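Local coordinates for periplasmic binding protein (Thermotoga lettingae TMO, PDB 4RY8) that binds 5-methylthioribose in the cleft between its two lobes, probably as the solute-binding component of a sugar transporter, at residues Val16-Val21 / Arg264-Leu269; Arg22-Gly27 / Gly145-Leu150; Ala58-Met63 / Ile75-Gly80; Pro87-Ala92 / Asn109-Ile114. One frame throughout, in Å; residues are numbered along the deposited sequence.

Contact 1: Val16-Val21 / Arg264-Leu269; sequences VRIALV and RAAAAL
Ile18 meets Ala266 and Ala267 where helix 255-270 lies against one face of the parallel sheet, a layer of the alpha/beta sandwich that forms one lobe of this periplasmic binding protein. Ile18 is the single residue of strand 17-22 that carries the contact, and its CB points at the helix. From CB the side chain forks. CG2, placed anti to the backbone N, is the short prong: it lies 3.8 Å from Ala266 CB, methyl to methyl, and it also packs on Ile76 CD1 of the adjacent strand. CG1 leaves beside the backbone N (chi1 -65°) and passes Ala266 CB at 4.4 Å on its way to the tip. CD1 at the end of this longer prong reaches further round the helix, 4.1 Å from Ala266 CB and 4.2 Å from Ala267 CB. Both branches thus rest on the Ala266 methyl from the strand side, and only the long one extends to Ala267. The small alanine side chains let the helix backbone lie close to the sheet, the CA atoms of Ile18 and Ala266 being 7.1 Å apart. No hydrogen bond crosses the interface; the strand spends its backbone bonds on strands 47-52 and 74-78. Ala19 and Val21 take the other side of the strand, against helix 57-69, while Ala267 also touches Leu44 of helix 28-44. The methyl at the tip lies near backbone as well as side chain, with Ile18 CD1 4.1 Å from Ala267 N.

Contact 2: Arg22-Gly27 / Gly145-Leu150; sequences REVGEG and GGFAPL. With SR1 (5-S-methyl-5-thio-alpha-D-ribofuranose), chain G.
The 5-methylthioribose pocket lies in the cleft between the two lobes of the periplasmic binding protein fold, and beside it Glu23 and Val24 of one lobe meet the pocket residue Phe147 of the other. The Glu23 chain, extended and with its CG swung trans to N (chi1 -169°), carries its carboxylate across the cleft to one corner of the phenyl ring. OE1 and OE2 of Glu23 each lie 3.3 Å from Phe147 CE1, approaching obliquely, with the carboxylate and ring planes 18° apart. OE1 is already engaged by the backbone N of Gly80, which steadies the carboxylate on its own lobe. Val24 CG2 adds an apolar touch to the same corner, 4.1 Å from Phe147 CE1. Phe147, at the N-cap position of helix 148-163, also serves the ligand: the methyl CS of the methylthio group sits over the centre of one ring face, 3.8 Å above its plane. Leu150 CG borders the sulfur, 4.1 Å from SR1 S. From the first turn of the helix Pro149 faces the sugar, its CG lying 3.7 Å from the ring oxygen O4 of SR1.

Contact 3: Ala58-Met63 / Ile75-Gly80; sequences ARMVTM and IIIDHG. With SR1 (5-S-methyl-5-thio-alpha-D-ribofuranose), chain G.
Met60 points from helix 57-69 at the carboxyl end of strand 74-78, within the beta-alpha-beta crossover that runs from strand 47-52 through this helix to strand 74-78 in the parallel sheet. Beyond CG the methionine is fully extended, which carries SD and CE to the end of the strand. Its sulfur lies beside the backbone of Gly80, SD to CA 3.8 Å. The terminal CE rests on the end of the strand: it is 3.5 Å from Asp78 O and 4.1 Å from Ile77 CG2. While the backbone of 78-80 receives the methionine, the His79 ring leads away from the helix and into the sugar pocket. On one side His79 ND1 donates to Asp78 OD1 at 2.6 Å, bent to 140° and with the acceptor 22° out of the ring plane. On the other the ring presents an edge to the ligand. Two donor nitrogens are consistent with a positively charged imidazole, which the adjoining carboxylate would be expected to stabilise. Phe30 and Asp103, further pocket residues, pack round the same ring, and His79 CD2 passes 3.7 Å from the sulfur of SR1. The ring oxygen of the sugar lies in the imidazole plane, giving His79 NE2 a nearly straight bond (170°) of 3.0 Å to SR1 O4.

Contact 4: Pro87-Ala92 / Asn109-Ile114; sequences PKIKEA and NRVPEI
Arg110 and Val111 face Lys90 and Ile89 where the loop leading into strand 113-115 passes helix 82-94, in the alpha/beta lobe of this periplasmic binding protein. Arg110 comes first, exposed to solvent. The edge of its guanidinium meets the aliphatic part of the lysine, NH2 of Arg110 lying 4.4 Å from Lys90 CD. A bend at chi2 (-79°) turns the lysine chain this way instead of letting it run straight from the helix. Lys90 NZ and Arg110 NH2, 4.8 Å apart, share one acceptor, each forming a salt bridge to Asp108 OD2, whose charge probably lets them lie so near each other. Val111 follows, buried and pointing at the helix, with its CG2 loosely set 4.5 Å from Ile89 CG2; its carbonyl O accepts a bond from Lys277 NZ. At Pro112 the chain turns from the helix towards the sheet. Glu113 splits its carboxylate, OE2 pairing with Lys277 and OE1 forming a salt bridge to Arg163 of the second subunit. Ile114 then lies on Val100 and Phe102. Strand 113-115 runs between strands 98-102 and 278-280, while helix 82-94, flanked by helix 57-69 through Lys88 and Ala92, lies against the loop that leads into it.

Contacts 1, 3 and 4 belong to one lobe and share its parallel sheet, their centres about 12 to 14 Å apart. Along the chain contact 3 closes before contact 4 opens, and both fall between the two segments of contact 2, which in turn lie between those of contact 1. Strands 17-22 and 74-78 are neighbours, joined by Ala19 O to Ile76 N (2.7 Å); helix 255-270 packs on one sheet face, helices 57-69 and 82-94 on the other. Contact 2 starts where strand 17-22 ends, its centre about 12 Å from that of contact 3, and both touch the sugar. The carboxyl ends of the strands face a pocket completed by the second lobe.

Contact 1: Val16-Val21 / Arg264-Leu269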
loop_
_atom_site.group_PDB
_atom_site.type_symbol
_atom_site.label_atom_id
_atom_site.label_comp_id
_atom_site.label_asym_id
_atom_site.label_seq_id
_atom_site.Cartn_x
_atom_site.Cartn_y
_atom_site.Cartn_z
ATOM N N VAL C 16 21.008 -27.420 18.414
ATOM C CA VAL C 16 20.762 -26.113 17.772
ATOM C C VAL C 16 20.045 -25.179 18.746
ATOM O O VAL C 16 18.870 -25.417 19.104
ATOM C CB VAL C 16 19.902 -26.230 16.490
ATOM C CG1 VAL C 16 19.669 -24.838 15.868
ATOM C CG2 VAL C 16 20.562 -27.178 15.500
ATOM N N ARG C 17 20.744 -24.121 19.169
ATOM C CA ARG C 17 20.189 -23.160 20.119
ATOM C C ARG C 17 19.926 -21.823 19.442
ATOM O O ARG C 17 20.809 -21.247 18.835
ATOM C CB ARG C 17 21.125 -22.991 21.322
ATOM C CG ARG C 17 21.163 -24.234 22.221
ATOM C CD ARG C 17 22.120 -24.099 23.390
ATOM N NE ARG C 17 23.464 -23.772 22.906
ATOM C CZ ARG C 17 24.215 -22.762 23.341
ATOM N NH1 ARG C 17 23.806 -21.967 24.330
ATOM N NH2 ARG C 17 25.402 -22.558 22.795
ATOM N N ILE C 18 18.692 -21.343 19.562
ATOM C CA ILE C 18 18.259 -20.086 18.956
ATOM C C ILE C 18 17.723 -19.177 20.065
ATOM O O ILE C 18 16.803 -19.560 20.799
ATOM C CB ILE C 18 17.163 -20.343 17.900
ATOM C CG1 ILE C 18 17.735 -21.153 16.727
ATOM C CG2 ILE C 18 16.523 -19.054 17.405
ATOM C CD1 ILE C 18 16.655 -21.852 15.938
ATOM N N ALA C 19 18.297 -17.979 20.173
ATOM C CA ALA C 19 17.898 -17.007 21.184
ATOM C C ALA C 19 16.958 -15.957 20.620
ATOM O O ALA C 19 17.221 -15.349 19.577
ATOM C CB ALA C 19 19.129 -16.322 21.778
ATOM N N LEU C 20 15.876 -15.719 21.337
ATOM C CA LEU C 20 14.901 -14.728 20.966
ATOM C C LEU C 20 15.059 -13.618 21.966
ATOM O O LEU C 20 14.810 -13.809 23.161
ATOM C CB LEU C 20 13.476 -15.315 21.037
ATOM C CG LEU C 20 12.359 -14.281 20.905
ATOM C CD1 LEU C 20 12.431 -13.474 19.599
ATOM C CD2 LEU C 20 10.994 -14.920 20.998
ATOM N N VAL C 21 15.507 -12.467 21.495
ATOM C CA VAL C 21 15.739 -11.330 22.367
ATOM C C VAL C 21 14.753 -10.257 21.984
ATOM O O VAL C 21 14.828 -9.710 20.885
ATOM C CB VAL C 21 17.178 -10.794 22.234
ATOM C CG1 VAL C 21 17.382 -9.572 23.129
ATOM C CG2 VAL C 21 18.158 -11.876 22.594
ATOM N N ARG C 264 11.632 -20.259 12.127
ATOM C CA ARG C 264 11.951 -20.952 10.876
ATOM C C ARG C 264 13.072 -20.298 10.168
ATOM O O ARG C 264 13.911 -20.994 9.640
ATOM C CB ARG C 264 10.789 -20.946 9.882
ATOM C CG ARG C 264 9.957 -22.181 9.927
ATOM C CD ARG C 264 9.320 -22.488 8.583
ATOM N NE ARG C 264 8.582 -21.379 7.964
ATOM C CZ ARG C 264 7.468 -20.840 8.446
ATOM N NH1 ARG C 264 6.936 -21.237 9.599
ATOM N NH2 ARG C 264 6.867 -19.896 7.754
ATOM N N ALA C 265 13.049 -18.956 10.110
ATOM C CA ALA C 265 14.101 -18.191 9.452
ATOM C C ALA C 265 15.430 -18.427 10.125
ATOM O O ALA C 265 16.453 -18.646 9.465
ATOM C CB ALA C 265 13.777 -16.691 9.439
ATOM N N ALA C 266 15.411 -18.308 11.449
ATOM C CA ALA C 266 16.586 -18.517 12.247
ATOM C C ALA C 266 17.142 -19.897 11.964
ATOM O O ALA C 266 18.324 -20.058 11.712
ATOM C CB ALA C 266 16.247 -18.385 13.707
ATOM N N ALA C 267 16.271 -20.899 11.978
ATOM C CA ALA C 267 16.718 -22.277 11.800
ATOM C C ALA C 267 17.246 -22.502 10.384
ATOM O O ALA C 267 18.204 -23.239 10.190
ATOM C CB ALA C 267 15.586 -23.250 12.116
ATOM N N ALA C 268 16.630 -21.845 9.402
ATOM C CA ALA C 268 17.109 -21.894 8.023
ATOM C C ALA C 268 18.538 -21.361 7.905
ATOM O O ALA C 268 19.392 -21.982 7.261
ATOM C CB ALA C 268 16.164 -21.128 7.100
ATOM N N LEU C 269 18.814 -20.215 8.521
ATOM C CA LEU C 269 20.176 -19.653 8.458
ATOM C C LEU C 269 21.192 -20.606 9.048
ATOM O O LEU C 269 22.239 -20.812 8.468
ATOM C CB LEU C 269 20.265 -18.315 9.190
ATOM C CG LEU C 269 19.454 -17.191 8.576
ATOM C CD1 LEU C 269 19.308 -16.054 9.576
ATOM C CD2 LEU C 269 20.059 -16.731 7.248
#

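Contact 2: Arg22-Gly27 / Gly145-Leu150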
loop_
_atom_site.group_PDB
_atom_site.type_symbol
_atom_site.label_atom_id
_atom_site.label_comp_id
_atom_site.label_asym_id
_atom_site.label_seq_id
_atom_site.Cartn_x
_atom_site.Cartn_y
_atom_site.Cartn_z
ATOM N N ARG C 22 13.850 -9.923 22.907
ATOM C CA ARG C 22 12.759 -9.018 22.625
ATOM C C ARG C 22 12.828 -7.774 23.415
ATOM O O ARG C 22 13.086 -7.832 24.583
ATOM C CB ARG C 22 11.433 -9.659 23.026
ATOM C CG ARG C 22 11.216 -11.070 22.498
ATOM C CD ARG C 22 10.463 -11.862 23.530
ATOM N NE ARG C 22 9.046 -11.724 23.312
ATOM C CZ ARG C 22 8.097 -11.827 24.241
ATOM N NH1 ARG C 22 8.347 -12.030 25.540
ATOM N NH2 ARG C 22 6.853 -11.704 23.836
ATOM N N GLU C 23 12.460 -6.666 22.819
ATOM C CA GLU C 23 12.352 -5.413 23.563
ATOM C C GLU C 23 11.098 -5.398 24.423
ATOM O O GLU C 23 11.114 -4.918 25.550
ATOM C CB GLU C 23 12.325 -4.215 22.608
ATOM C CG GLU C 23 12.477 -2.858 23.309
ATOM C CD GLU C 23 12.147 -1.609 22.446
ATOM O OE1 GLU C 23 11.968 -1.683 21.206
ATOM O OE2 GLU C 23 12.055 -0.503 23.019
ATOM N N VAL C 24 10.009 -5.940 23.901
ATOM C CA VAL C 24 8.697 -5.660 24.450
ATOM C C VAL C 24 7.903 -6.960 24.455
ATOM O O VAL C 24 7.987 -7.726 23.515
ATOM C CB VAL C 24 7.984 -4.587 23.575
ATOM C CG1 VAL C 24 6.472 -4.565 23.795
ATOM C CG2 VAL C 24 8.587 -3.218 23.848
ATOM N N GLY C 25 7.161 -7.209 25.520
ATOM C CA GLY C 25 6.361 -8.427 25.607
ATOM C C GLY C 25 4.916 -8.247 26.046
ATOM O O GLY C 25 4.209 -9.240 26.167
ATOM N N GLU C 26 4.453 -7.009 26.252
ATOM C CA GLU C 26 3.113 -6.768 26.790
ATOM C C GLU C 26 1.975 -6.970 25.774
ATOM O O GLU C 26 2.075 -6.586 24.644
ATOM C CB GLU C 26 3.006 -5.377 27.430
ATOM C CG GLU C 26 3.002 -4.188 26.493
ATOM C CD GLU C 26 2.710 -2.886 27.234
ATOM O OE1 GLU C 26 1.641 -2.774 27.890
ATOM O OE2 GLU C 26 3.543 -1.983 27.158
ATOM N N GLY C 27 0.883 -7.571 26.207
ATOM C CA GLY C 27 -0.318 -7.671 25.373
ATOM C C GLY C 27 -0.365 -8.938 24.531
ATOM O O GLY C 27 0.680 -9.555 24.250
ATOM N N GLY C 145 6.818 7.620 18.753
ATOM C CA GLY C 145 8.053 7.404 18.018
ATOM C C GLY C 145 9.002 6.439 18.698
ATOM O O GLY C 145 8.739 5.972 19.807
ATOM N N GLY C 146 10.047 6.032 17.978
ATOM C CA GLY C 146 11.058 5.134 18.527
ATOM C C GLY C 146 10.835 3.643 18.352
ATOM O O GLY C 146 11.598 2.827 18.859
ATOM N N PHE C 147 9.790 3.273 17.643
ATOM C CA PHE C 147 9.552 1.868 17.312
ATOM C C PHE C 147 9.423 1.684 15.799
ATOM O O PHE C 147 8.552 2.302 15.165
ATOM C CB PHE C 147 8.287 1.382 18.006
ATOM C CG PHE C 147 8.438 1.251 19.505
ATOM C CD1 PHE C 147 9.022 0.112 20.071
ATOM C CD2 PHE C 147 7.991 2.251 20.342
ATOM C CE1 PHE C 147 9.166 0.002 21.432
ATOM C CE2 PHE C 147 8.129 2.135 21.710
ATOM C CZ PHE C 147 8.719 1.021 22.257
ATOM N N ALA C 148 10.226 0.775 15.252
ATOM C CA ALA C 148 10.262 0.521 13.793
ATOM C C ALA C 148 8.889 0.451 13.144
ATOM O O ALA C 148 8.574 1.190 12.224
ATOM C CB ALA C 148 11.018 -0.768 13.502
ATOM N N PRO C 149 8.065 -0.465 13.608
ATOM C CA PRO C 149 6.785 -0.561 12.930
ATOM C C PRO C 149 5.933 0.711 13.119
ATOM O O PRO C 149 5.288 1.169 12.172
ATOM C CB PRO C 149 6.131 -1.776 13.595
ATOM C CG PRO C 149 6.834 -1.910 14.894
ATOM C CD PRO C 149 8.246 -1.549 14.587
ATOM N N LEU C 150 5.981 1.314 14.303
ATOM C CA LEU C 150 5.161 2.499 14.545
ATOM C C LEU C 150 5.574 3.640 13.661
ATOM O O LEU C 150 4.685 4.375 13.203
ATOM C CB LEU C 150 5.197 2.949 15.990
ATOM C CG LEU C 150 4.769 1.831 16.935
ATOM C CD1 LEU C 150 4.650 2.338 18.353
ATOM C CD2 LEU C 150 3.436 1.256 16.465
HETATM C CS SR1 G . 5.422 -1.225 20.558
HETATM S S SR1 G . 5.589 -1.707 18.855
HETATM C C5 SR1 G . 3.972 -2.517 18.771
HETATM C C4 SR1 G . 3.718 -3.105 17.386
HETATM O O4 SR1 G . 4.759 -3.994 17.141
HETATM C C1 SR1 G . 4.285 -5.206 16.523
HETATM O O1 SR1 G . 4.854 -5.275 15.260
HETATM C C2 SR1 G . 2.768 -5.162 16.418
HETATM O O2 SR1 G . 2.190 -5.098 15.086
HETATM C C3 SR1 G . 2.442 -3.925 17.232
HETATM O O3 SR1 G . 1.426 -3.161 16.597
#

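Contact 3: Ala58-Met63 / Ile75-Gly80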
loop_
_atom_site.group_PDB
_atom_site.type_symbol
_atom_site.label_atom_id
_atom_site.label_comp_id
_atom_site.label_asym_id
_atom_site.label_seq_id
_atom_site.Cartn_x
_atom_site.Cartn_y
_atom_site.Cartn_z
ATOM N N ALA C 58 19.478 -0.867 27.744
ATOM C CA ALA C 58 20.752 -1.314 28.345
ATOM C C ALA C 58 20.660 -2.776 28.744
ATOM O O ALA C 58 21.614 -3.523 28.575
ATOM C CB ALA C 58 21.127 -0.461 29.557
ATOM N N ARG C 59 19.508 -3.176 29.268
ATOM C CA ARG C 59 19.243 -4.593 29.542
ATOM C C ARG C 59 19.254 -5.398 28.250
ATOM O O ARG C 59 19.750 -6.530 28.239
ATOM C CB ARG C 59 17.916 -4.812 30.289
ATOM N N MET C 60 18.730 -4.809 27.160
ATOM C CA MET C 60 18.677 -5.497 25.853
ATOM C C MET C 60 20.069 -5.860 25.310
ATOM O O MET C 60 20.306 -7.003 24.893
ATOM C CB MET C 60 17.863 -4.683 24.802
ATOM C CG MET C 60 17.087 -5.549 23.795
ATOM S SD MET C 60 16.116 -4.637 22.591
ATOM C CE MET C 60 15.619 -6.047 21.554
ATOM N N VAL C 61 20.977 -4.899 25.347
ATOM C CA VAL C 61 22.374 -5.096 24.972
ATOM C C VAL C 61 23.071 -6.201 25.774
ATOM O O VAL C 61 23.735 -7.056 25.178
ATOM C CB VAL C 61 23.148 -3.765 25.134
ATOM C CG1 VAL C 61 24.674 -3.952 25.033
ATOM C CG2 VAL C 61 22.664 -2.760 24.117
ATOM N N THR C 62 22.935 -6.192 27.112
ATOM C CA THR C 62 23.480 -7.281 27.963
ATOM C C THR C 62 22.876 -8.656 27.636
ATOM O O THR C 62 23.561 -9.674 27.690
ATOM C CB THR C 62 23.268 -7.032 29.488
ATOM O OG1 THR C 62 21.942 -7.428 29.879
ATOM C CG2 THR C 62 23.461 -5.595 29.854
ATOM N N MET C 63 21.590 -8.700 27.316
ATOM C CA MET C 63 20.972 -9.981 26.941
ATOM C C MET C 63 21.583 -10.525 25.647
ATOM O O MET C 63 21.825 -11.728 25.520
ATOM C CB MET C 63 19.445 -9.850 26.823
ATOM C CG MET C 63 18.748 -9.580 28.145
ATOM S SD MET C 63 17.036 -9.033 28.099
ATOM C CE MET C 63 16.599 -9.302 29.813
ATOM N N ILE C 75 20.644 -15.602 16.784
ATOM C CA ILE C 75 19.822 -14.679 17.535
ATOM C C ILE C 75 18.694 -14.045 16.684
ATOM O O ILE C 75 18.942 -13.489 15.597
ATOM C CB ILE C 75 20.720 -13.583 18.153
ATOM C CG1 ILE C 75 21.850 -14.230 18.935
ATOM C CG2 ILE C 75 19.915 -12.697 19.084
ATOM C CD1 ILE C 75 22.897 -13.261 19.436
ATOM N N ILE C 76 17.465 -14.100 17.191
ATOM C CA ILE C 76 16.404 -13.266 16.689
ATOM C C ILE C 76 16.342 -11.982 17.535
ATOM O O ILE C 76 16.157 -12.018 18.759
ATOM C CB ILE C 76 15.047 -13.980 16.739
ATOM C CG1 ILE C 76 15.177 -15.335 16.035
ATOM C CG2 ILE C 76 13.963 -13.145 16.082
ATOM C CD1 ILE C 76 14.161 -16.345 16.498
ATOM N N ILE C 77 16.524 -10.855 16.881
ATOM C CA ILE C 77 16.301 -9.574 17.496
ATOM C C ILE C 77 14.915 -9.004 17.155
ATOM O O ILE C 77 14.592 -8.657 16.006
ATOM C CB ILE C 77 17.415 -8.611 17.176
ATOM C CG1 ILE C 77 18.738 -9.261 17.590
ATOM C CG2 ILE C 77 17.188 -7.319 17.944
ATOM C CD1 ILE C 77 19.930 -8.401 17.349
ATOM N N ASP C 78 14.111 -8.886 18.206
ATOM C CA ASP C 78 12.745 -8.469 18.130
ATOM C C ASP C 78 12.563 -7.051 18.676
ATOM O O ASP C 78 12.672 -6.852 19.873
ATOM C CB ASP C 78 11.969 -9.447 18.973
ATOM C CG ASP C 78 10.539 -9.438 18.670
ATOM O OD1 ASP C 78 9.987 -8.334 18.766
ATOM O OD2 ASP C 78 9.995 -10.521 18.320
ATOM N N HIS C 79 12.210 -6.121 17.796
ATOM C CA HIS C 79 12.144 -4.704 18.085
ATOM C C HIS C 79 13.541 -4.192 18.475
ATOM O O HIS C 79 14.558 -4.738 18.026
ATOM C CB HIS C 79 11.061 -4.380 19.101
ATOM C CG HIS C 79 9.685 -4.650 18.606
ATOM N ND1 HIS C 79 9.307 -5.887 18.155
ATOM C CD2 HIS C 79 8.602 -3.852 18.474
ATOM C CE1 HIS C 79 8.051 -5.849 17.767
ATOM N NE2 HIS C 79 7.593 -4.631 17.949
ATOM N N GLY C 80 13.587 -3.156 19.305
ATOM C CA GLY C 80 14.833 -2.539 19.711
ATOM C C GLY C 80 15.087 -1.377 18.787
ATOM O O GLY C 80 14.318 -1.128 17.906
HETATM C CS SR1 G . 5.422 -1.225 20.558
HETATM S S SR1 G . 5.589 -1.707 18.855
HETATM C C5 SR1 G . 3.972 -2.517 18.771
HETATM C C4 SR1 G . 3.718 -3.105 17.386
HETATM O O4 SR1 G . 4.759 -3.994 17.141
HETATM C C1 SR1 G . 4.285 -5.206 16.523
HETATM O O1 SR1 G . 4.854 -5.275 15.260
HETATM C C2 SR1 G . 2.768 -5.162 16.418
HETATM O O2 SR1 G . 2.190 -5.098 15.086
HETATM C C3 SR1 G . 2.442 -3.925 17.232
HETATM O O3 SR1 G . 1.426 -3.161 16.597
#

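Contact 4: Pro87-Ala92 / Asn109-Ile114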
loop_
_atom_site.group_PDB
_atom_site.type_symbol
_atom_site.label_atom_id
_atom_site.label_comp_id
_atom_site.label_asym_id
_atom_site.label_seq_id
_atom_site.Cartn_x
_atom_site.Cartn_y
_atom_site.Cartn_z
ATOM N N PRO C 87 26.272 -2.560 17.133
ATOM C CA PRO C 87 27.584 -3.186 17.391
ATOM C C PRO C 87 27.503 -4.612 17.957
ATOM O O PRO C 87 28.350 -5.453 17.661
ATOM C CB PRO C 87 28.251 -2.228 18.407
ATOM C CG PRO C 87 27.493 -0.945 18.308
ATOM C CD PRO C 87 26.089 -1.338 17.946
ATOM N N LYS C 88 26.508 -4.867 18.791
ATOM C CA LYS C 88 26.224 -6.216 19.260
ATOM C C LYS C 88 25.844 -7.135 18.084
ATOM O O LYS C 88 26.315 -8.260 18.027
ATOM C CB LYS C 88 25.106 -6.201 20.308
ATOM C CG LYS C 88 25.494 -5.499 21.604
ATOM C CD LYS C 88 26.451 -6.355 22.421
ATOM C CE LYS C 88 27.738 -5.620 22.765
ATOM N NZ LYS C 88 28.868 -6.595 22.807
ATOM N N ILE C 89 25.054 -6.623 17.142
ATOM C CA ILE C 89 24.668 -7.377 15.939
ATOM C C ILE C 89 25.900 -7.678 15.083
ATOM O O ILE C 89 26.096 -8.819 14.665
ATOM C CB ILE C 89 23.570 -6.651 15.115
ATOM C CG1 ILE C 89 22.228 -6.729 15.822
ATOM C CG2 ILE C 89 23.358 -7.287 13.751
ATOM C CD1 ILE C 89 21.187 -5.778 15.269
ATOM N N LYS C 90 26.760 -6.681 14.851
ATOM C CA LYS C 90 27.954 -6.891 14.027
ATOM C C LYS C 90 28.908 -7.862 14.686
ATOM O O LYS C 90 29.453 -8.747 14.010
ATOM C CB LYS C 90 28.687 -5.591 13.738
ATOM C CG LYS C 90 27.883 -4.613 12.907
ATOM C CD LYS C 90 27.871 -4.936 11.416
ATOM C CE LYS C 90 27.519 -3.673 10.629
ATOM N NZ LYS C 90 27.270 -3.909 9.180
ATOM N N GLU C 91 29.129 -7.696 15.997
ATOM C CA GLU C 91 29.954 -8.636 16.741
ATOM C C GLU C 91 29.455 -10.070 16.586
ATOM O O GLU C 91 30.232 -10.979 16.254
ATOM C CB GLU C 91 29.967 -8.284 18.214
ATOM C CG GLU C 91 30.831 -9.219 19.027
ATOM C CD GLU C 91 31.002 -8.763 20.459
ATOM O OE1 GLU C 91 30.649 -7.602 20.775
ATOM O OE2 GLU C 91 31.484 -9.581 21.268
ATOM N N ALA C 92 28.165 -10.259 16.843
ATOM C CA ALA C 92 27.543 -11.555 16.701
ATOM C C ALA C 92 27.824 -12.168 15.328
ATOM O O ALA C 92 28.295 -13.288 15.248
ATOM C CB ALA C 92 26.057 -11.460 16.963
ATOM N N ASN C 109 23.547 -6.941 4.724
ATOM C CA ASN C 109 22.899 -7.919 3.828
ATOM C C ASN C 109 22.835 -9.348 4.365
ATOM O O ASN C 109 22.098 -10.181 3.816
ATOM C CB ASN C 109 23.566 -7.876 2.427
ATOM C CG ASN C 109 23.020 -8.931 1.446
ATOM O OD1 ASN C 109 23.775 -9.779 0.959
ATOM N ND2 ASN C 109 21.724 -8.859 1.123
ATOM N N ARG C 110 23.559 -9.632 5.449
ATOM C CA ARG C 110 23.529 -10.954 6.093
ATOM C C ARG C 110 22.287 -11.203 6.963
ATOM O O ARG C 110 21.983 -12.357 7.288
ATOM C CB ARG C 110 24.778 -11.149 6.943
ATOM C CG ARG C 110 26.059 -11.308 6.138
ATOM C CD ARG C 110 27.286 -11.335 7.045
ATOM N NE ARG C 110 27.491 -10.047 7.688
ATOM C CZ ARG C 110 28.513 -9.740 8.484
ATOM N NH1 ARG C 110 29.449 -10.640 8.779
ATOM N NH2 ARG C 110 28.579 -8.519 8.999
ATOM N N VAL C 111 21.576 -10.126 7.307
ATOM C CA VAL C 111 20.455 -10.161 8.256
ATOM C C VAL C 111 19.128 -9.939 7.595
ATOM O O VAL C 111 18.758 -8.805 7.313
ATOM C CB VAL C 111 20.607 -9.026 9.277
ATOM C CG1 VAL C 111 19.482 -9.049 10.300
ATOM C CG2 VAL C 111 21.978 -9.130 9.924
ATOM N N PRO C 112 18.369 -11.015 7.397
ATOM C CA PRO C 112 17.032 -10.830 6.951
ATOM C C PRO C 112 16.213 -10.065 7.951
ATOM O O PRO C 112 16.404 -10.215 9.180
ATOM C CB PRO C 112 16.484 -12.260 6.784
ATOM C CG PRO C 112 17.640 -13.159 6.932
ATOM C CD PRO C 112 18.707 -12.422 7.640
ATOM N N GLU C 113 15.318 -9.242 7.416
ATOM C CA GLU C 113 14.386 -8.480 8.176
ATOM C C GLU C 113 12.941 -8.959 7.918
ATOM O O GLU C 113 12.414 -8.851 6.806
ATOM C CB GLU C 113 14.506 -7.009 7.827
ATOM C CG GLU C 113 15.840 -6.384 8.131
ATOM C CD GLU C 113 15.906 -4.951 7.629
ATOM O OE1 GLU C 113 14.836 -4.286 7.526
ATOM O OE2 GLU C 113 17.026 -4.457 7.339
ATOM N N ILE C 114 12.322 -9.483 8.973
ATOM C CA ILE C 114 10.887 -9.834 8.992
ATOM C C ILE C 114 10.062 -8.618 9.414
ATOM O O ILE C 114 10.372 -7.951 10.405
ATOM C CB ILE C 114 10.609 -11.034 9.935
ATOM C CG1 ILE C 114 11.459 -12.241 9.511
ATOM C CG2 ILE C 114 9.136 -11.397 9.895
ATOM C CD1 ILE C 114 11.470 -13.421 10.470
#